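Local coordinates for adhesion G-protein coupled receptor G6 (Danio rerio, PDB 6V55) that probably couples extracellular adhesion to signalling across the membrane as a calcium-binding receptor linked to myelination, at residues C333-Y345 against R459-V471. Numbering follows the deposited sequence.
Sequences CASGLGCPEDIFY and RWPESRPTVTQYV
Gln469 and Arg464 grip three successive carbonyls of a type I beta turn, Ser335 to Gly338, within a small loop closed by the Cys333–Cys339 disulfide beside SEA domain strand 342-353. Gln469 NE2 donates to Gly336 O at 3.1 Å, nearly straight at 167°, the acceptor only 4° out of the Gln469 amide plane. Arg464 N reaches Leu337 O (3.2 Å), while its NE bonds Gly338 O weakly at the guanidinium edge. Leu337 CD1 lies over one guanidinium face, and CD2 packs alongside the extended Glu462 chain, 3.6 Å from its CD; Glu462 OE2 is hydrogen-bonded to Asn448 ND2. Gly338 CA comes within 3.7 Å of Val467 CG1, the missing side chain making room. The Pro340 ring crosses the Arg464 side chain at about a right angle, its CG 3.8 Å from Arg464 CB.

Further out, a bend at chi2 (-98°) brings the Gln469 amide to the turn, where NE2 also donates to Ser463 OG (3.1 Å). A leucine in place of Gln469 would probably leave Gly336 O and Ser463 OG without this donor. Asp71 of the CUB domain accepts from Ser335 OG and Gly336 N. Ser463 OG donates to Pro461 O at 3.0 Å, from above the carbonyl plane.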
loop_
_atom_site.group_PDB
_atom_site.type_symbol
_atom_site.label_atom_id
_atom_site.label_comp_id
_atom_site.label_asym_id
_atom_site.label_seq_id
_atom_site.Cartn_x
_atom_site.Cartn_y
_atom_site.Cartn_z
ATOM N N CYS A 333 -10.396 12.524 8.105
ATOM C CA CYS A 333 -10.333 11.157 8.600
ATOM C C CYS A 333 -9.016 10.504 8.183
ATOM O O CYS A 333 -8.618 10.571 7.018
ATOM C CB CYS A 333 -11.518 10.361 8.048
ATOM S SG CYS A 333 -11.425 8.579 8.435
ATOM N N ALA A 334 -8.332 9.859 9.132
ATOM C CA ALA A 334 -7.055 9.237 8.777
ATOM C C ALA A 334 -7.180 7.794 8.298
ATOM O O ALA A 334 -6.297 7.326 7.578
ATOM C CB ALA A 334 -6.069 9.285 9.945
ATOM N N SER A 335 -8.235 7.069 8.660
ATOM C CA SER A 335 -8.326 5.661 8.310
ATOM C C SER A 335 -8.939 5.466 6.933
ATOM O O SER A 335 -9.897 6.152 6.558
ATOM C CB SER A 335 -9.152 4.902 9.334
ATOM O OG SER A 335 -8.968 3.509 9.160
ATOM N N GLY A 336 -8.399 4.492 6.193
ATOM C CA GLY A 336 -8.964 4.102 4.912
ATOM C C GLY A 336 -10.249 3.321 5.005
ATOM O O GLY A 336 -10.946 3.176 3.997
ATOM N N LEU A 337 -10.562 2.808 6.197
ATOM C CA LEU A 337 -11.830 2.156 6.481
ATOM C C LEU A 337 -12.959 3.151 6.710
ATOM O O LEU A 337 -14.133 2.768 6.691
ATOM C CB LEU A 337 -11.688 1.263 7.723
ATOM C CG LEU A 337 -10.681 0.114 7.666
ATOM C CD1 LEU A 337 -10.057 -0.121 9.014
ATOM C CD2 LEU A 337 -11.364 -1.152 7.202
ATOM N N GLY A 338 -12.638 4.408 6.949
ATOM C CA GLY A 338 -13.633 5.353 7.396
ATOM C C GLY A 338 -13.483 5.653 8.872
ATOM O O GLY A 338 -12.779 4.961 9.617
ATOM N N CYS A 339 -14.133 6.733 9.294
ATOM C CA CYS A 339 -14.135 7.174 10.687
ATOM C C CYS A 339 -15.592 7.351 11.102
ATOM O O CYS A 339 -16.120 8.467 11.025
ATOM C CB CYS A 339 -13.362 8.478 10.876
ATOM S SG CYS A 339 -11.589 8.383 10.448
ATOM N N PRO A 340 -16.275 6.277 11.499
ATOM C CA PRO A 340 -17.683 6.406 11.890
ATOM C C PRO A 340 -17.837 6.962 13.297
ATOM O O PRO A 340 -16.955 6.842 14.149
ATOM C CB PRO A 340 -18.200 4.967 11.821
ATOM C CG PRO A 340 -17.007 4.161 12.182
ATOM C CD PRO A 340 -15.815 4.880 11.600
ATOM N N GLU A 341 -18.996 7.589 13.523
ATOM C CA GLU A 341 -19.310 8.139 14.842
ATOM C C GLU A 341 -19.535 7.049 15.876
ATOM O O GLU A 341 -19.201 7.236 17.040
ATOM C CB GLU A 341 -20.570 9.002 14.801
ATOM C CG GLU A 341 -20.684 9.947 13.644
ATOM C CD GLU A 341 -21.352 11.244 14.055
ATOM O OE1 GLU A 341 -20.682 12.298 13.974
ATOM O OE2 GLU A 341 -22.536 11.208 14.468
ATOM N N ASP A 342 -20.121 5.923 15.487
ATOM C CA ASP A 342 -20.482 4.881 16.429
ATOM C C ASP A 342 -19.862 3.550 16.021
ATOM O O ASP A 342 -19.756 3.244 14.827
ATOM C CB ASP A 342 -21.999 4.736 16.517
ATOM C CG ASP A 342 -22.684 5.983 17.074
ATOM O OD1 ASP A 342 -23.891 6.162 16.809
ATOM O OD2 ASP A 342 -22.026 6.793 17.770
ATOM N N ILE A 343 -19.461 2.759 17.025
ATOM C CA ILE A 343 -18.972 1.391 16.838
ATOM C C ILE A 343 -20.067 0.422 17.278
ATOM O O ILE A 343 -20.616 0.557 18.382
ATOM C CB ILE A 343 -17.674 1.154 17.628
ATOM C CG1 ILE A 343 -16.572 2.084 17.114
ATOM C CG2 ILE A 343 -17.264 -0.332 17.641
ATOM C CD1 ILE A 343 -15.811 1.536 15.911
ATOM N N PHE A 344 -20.379 -0.558 16.430
ATOM C CA PHE A 344 -21.517 -1.439 16.631
ATOM C C PHE A 344 -21.080 -2.861 16.972
ATOM O O PHE A 344 -20.102 -3.367 16.423
ATOM C CB PHE A 344 -22.359 -1.449 15.382
ATOM C CG PHE A 344 -23.042 -0.150 15.108
ATOM C CD1 PHE A 344 -22.431 0.834 14.324
ATOM C CD2 PHE A 344 -24.307 0.091 15.627
ATOM C CE1 PHE A 344 -23.087 2.032 14.049
ATOM C CE2 PHE A 344 -24.972 1.283 15.371
ATOM C CZ PHE A 344 -24.362 2.254 14.570
ATOM N N TYR A 345 -21.817 -3.504 17.878
ATOM C CA TYR A 345 -21.559 -4.867 18.326
ATOM C C TYR A 345 -22.853 -5.668 18.265
ATOM O O TYR A 345 -23.922 -5.136 18.574
ATOM C CB TYR A 345 -21.047 -4.887 19.759
ATOM C CG TYR A 345 -19.727 -4.187 20.003
ATOM C CD1 TYR A 345 -18.525 -4.897 19.953
ATOM C CD2 TYR A 345 -19.682 -2.829 20.322
ATOM C CE1 TYR A 345 -17.318 -4.277 20.200
ATOM C CE2 TYR A 345 -18.472 -2.191 20.562
ATOM C CZ TYR A 345 -17.290 -2.921 20.499
ATOM O OH TYR A 345 -16.069 -2.306 20.748
ATOM N N ARG A 459 -14.217 0.383 -7.534
ATOM C CA ARG A 459 -13.605 -0.490 -6.545
ATOM C C ARG A 459 -13.761 0.130 -5.159
ATOM O O ARG A 459 -13.120 1.135 -4.836
ATOM C CB ARG A 459 -12.145 -0.739 -6.893
ATOM C CG ARG A 459 -11.964 -1.657 -8.056
ATOM C CD ARG A 459 -10.627 -2.337 -7.972
ATOM N NE ARG A 459 -10.319 -3.022 -9.223
ATOM C CZ ARG A 459 -9.115 -3.497 -9.541
ATOM N NH1 ARG A 459 -8.105 -3.370 -8.688
ATOM N NH2 ARG A 459 -8.922 -4.111 -10.709
ATOM N N TRP A 460 -14.598 -0.462 -4.359
ATOM C CA TRP A 460 -14.908 0.150 -3.080
ATOM C C TRP A 460 -14.035 -0.481 -2.016
ATOM O O TRP A 460 -13.955 -1.709 -1.963
ATOM C CB TRP A 460 -16.377 -0.054 -2.739
ATOM C CG TRP A 460 -17.299 0.374 -3.823
ATOM C CD1 TRP A 460 -17.829 -0.403 -4.824
ATOM C CD2 TRP A 460 -17.799 1.696 -4.037
ATOM N NE1 TRP A 460 -18.617 0.362 -5.658
ATOM C CE2 TRP A 460 -18.621 1.651 -5.193
ATOM C CE3 TRP A 460 -17.611 2.922 -3.381
ATOM C CZ2 TRP A 460 -19.267 2.774 -5.692
ATOM C CZ3 TRP A 460 -18.266 4.046 -3.879
ATOM C CH2 TRP A 460 -19.087 3.954 -5.027
ATOM N N PRO A 461 -13.345 0.295 -1.181
ATOM C CA PRO A 461 -12.492 -0.300 -0.142
ATOM C C PRO A 461 -13.306 -0.790 1.053
ATOM O O PRO A 461 -14.510 -0.546 1.154
ATOM C CB PRO A 461 -11.552 0.847 0.252
ATOM C CG PRO A 461 -12.303 2.096 -0.103
ATOM C CD PRO A 461 -13.202 1.759 -1.259
ATOM N N GLU A 462 -12.615 -1.513 1.947
ATOM C CA GLU A 462 -13.220 -2.072 3.162
ATOM C C GLU A 462 -13.687 -0.950 4.070
ATOM O O GLU A 462 -13.024 0.086 4.172
ATOM C CB GLU A 462 -12.200 -2.941 3.914
ATOM C CG GLU A 462 -12.753 -3.857 5.004
ATOM C CD GLU A 462 -11.644 -4.455 5.859
ATOM O OE1 GLU A 462 -10.512 -4.574 5.351
ATOM O OE2 GLU A 462 -11.894 -4.795 7.037
ATOM N N SER A 463 -14.854 -1.121 4.691
ATOM C CA SER A 463 -15.438 -0.008 5.431
ATOM C C SER A 463 -16.112 -0.469 6.708
ATOM O O SER A 463 -16.822 -1.476 6.719
ATOM C CB SER A 463 -16.467 0.747 4.589
ATOM O OG SER A 463 -15.958 1.036 3.300
ATOM N N ARG A 464 -15.949 0.330 7.762
ATOM C CA ARG A 464 -16.715 0.196 8.996
ATOM C C ARG A 464 -18.193 0.511 8.724
ATOM O O ARG A 464 -18.513 1.156 7.723
ATOM C CB ARG A 464 -16.112 1.119 10.066
ATOM C CG ARG A 464 -14.736 0.650 10.548
ATOM C CD ARG A 464 -14.258 1.380 11.800
ATOM N NE ARG A 464 -13.046 2.165 11.522
ATOM C CZ ARG A 464 -11.856 1.983 12.098
ATOM N NH1 ARG A 464 -11.687 1.041 13.025
ATOM N NH2 ARG A 464 -10.830 2.760 11.746
ATOM N N PRO A 465 -19.116 -0.013 9.547
ATOM C CA PRO A 465 -20.549 0.298 9.355
ATOM C C PRO A 465 -20.880 1.781 9.507
ATOM O O PRO A 465 -20.335 2.470 10.375
ATOM C CB PRO A 465 -21.232 -0.519 10.456
ATOM C CG PRO A 465 -20.330 -1.661 10.672
ATOM C CD PRO A 465 -18.934 -1.162 10.462
ATOM N N THR A 466 -21.812 2.231 8.643
ATOM C CA THR A 466 -22.329 3.601 8.406
ATOM C C THR A 466 -21.293 4.538 7.771
ATOM O O THR A 466 -21.551 5.737 7.636
ATOM C CB THR A 466 -22.945 4.280 9.649
ATOM O OG1 THR A 466 -21.900 4.792 10.477
ATOM C CG2 THR A 466 -23.855 3.321 10.464
ATOM N N VAL A 467 -20.149 4.022 7.322
ATOM C CA VAL A 467 -19.180 4.799 6.550
ATOM C C VAL A 467 -19.637 4.827 5.098
ATOM O O VAL A 467 -20.015 3.786 4.546
ATOM C CB VAL A 467 -17.772 4.185 6.676
ATOM C CG1 VAL A 467 -16.815 4.639 5.576
ATOM C CG2 VAL A 467 -17.199 4.451 8.044
ATOM N N THR A 468 -19.635 6.015 4.486
ATOM C CA THR A 468 -19.820 6.166 3.047
ATOM C C THR A 468 -18.467 6.435 2.395
ATOM O O THR A 468 -17.721 7.309 2.852
ATOM C CB THR A 468 -20.813 7.295 2.755
ATOM O OG1 THR A 468 -22.105 6.895 3.212
ATOM C CG2 THR A 468 -20.898 7.603 1.256
ATOM N N GLN A 469 -18.143 5.667 1.351
ATOM C CA GLN A 469 -16.903 5.829 0.604
ATOM C C GLN A 469 -17.157 6.455 -0.757
ATOM O O GLN A 469 -18.195 6.226 -1.367
ATOM C CB GLN A 469 -16.218 4.489 0.395
ATOM C CG GLN A 469 -15.839 3.860 1.669
ATOM C CD GLN A 469 -14.393 4.089 2.011
ATOM O OE1 GLN A 469 -13.711 4.940 1.411
ATOM N NE2 GLN A 469 -13.902 3.331 2.991
ATOM N N TYR A 470 -16.167 7.189 -1.260
ATOM C CA TYR A 470 -16.267 7.878 -2.540
ATOM C C TYR A 470 -15.171 7.364 -3.452
ATOM O O TYR A 470 -14.024 7.216 -3.016
ATOM C CB TYR A 470 -16.154 9.393 -2.370
ATOM C CG TYR A 470 -17.270 9.965 -1.540
ATOM C CD1 TYR A 470 -17.152 10.056 -0.154
ATOM C CD2 TYR A 470 -18.448 10.401 -2.137
ATOM C CE1 TYR A 470 -18.173 10.548 0.620
ATOM C CE2 TYR A 470 -19.480 10.917 -1.371
ATOM C CZ TYR A 470 -19.327 10.988 0.009
ATOM O OH TYR A 470 -20.334 11.491 0.798
ATOM N N VAL A 471 -15.527 7.057 -4.696
ATOM C CA VAL A 471 -14.572 6.637 -5.719
ATOM C C VAL A 471 -14.779 7.542 -6.938
ATOM O O VAL A 471 -15.815 8.223 -7.046
ATOM C CB VAL A 471 -14.737 5.142 -6.084
ATOM C CG1 VAL A 471 -14.495 4.229 -4.880
ATOM C CG2 VAL A 471 -16.064 4.919 -6.703
HETATM O O HOH W 1 -20.666 7.129 10.571
#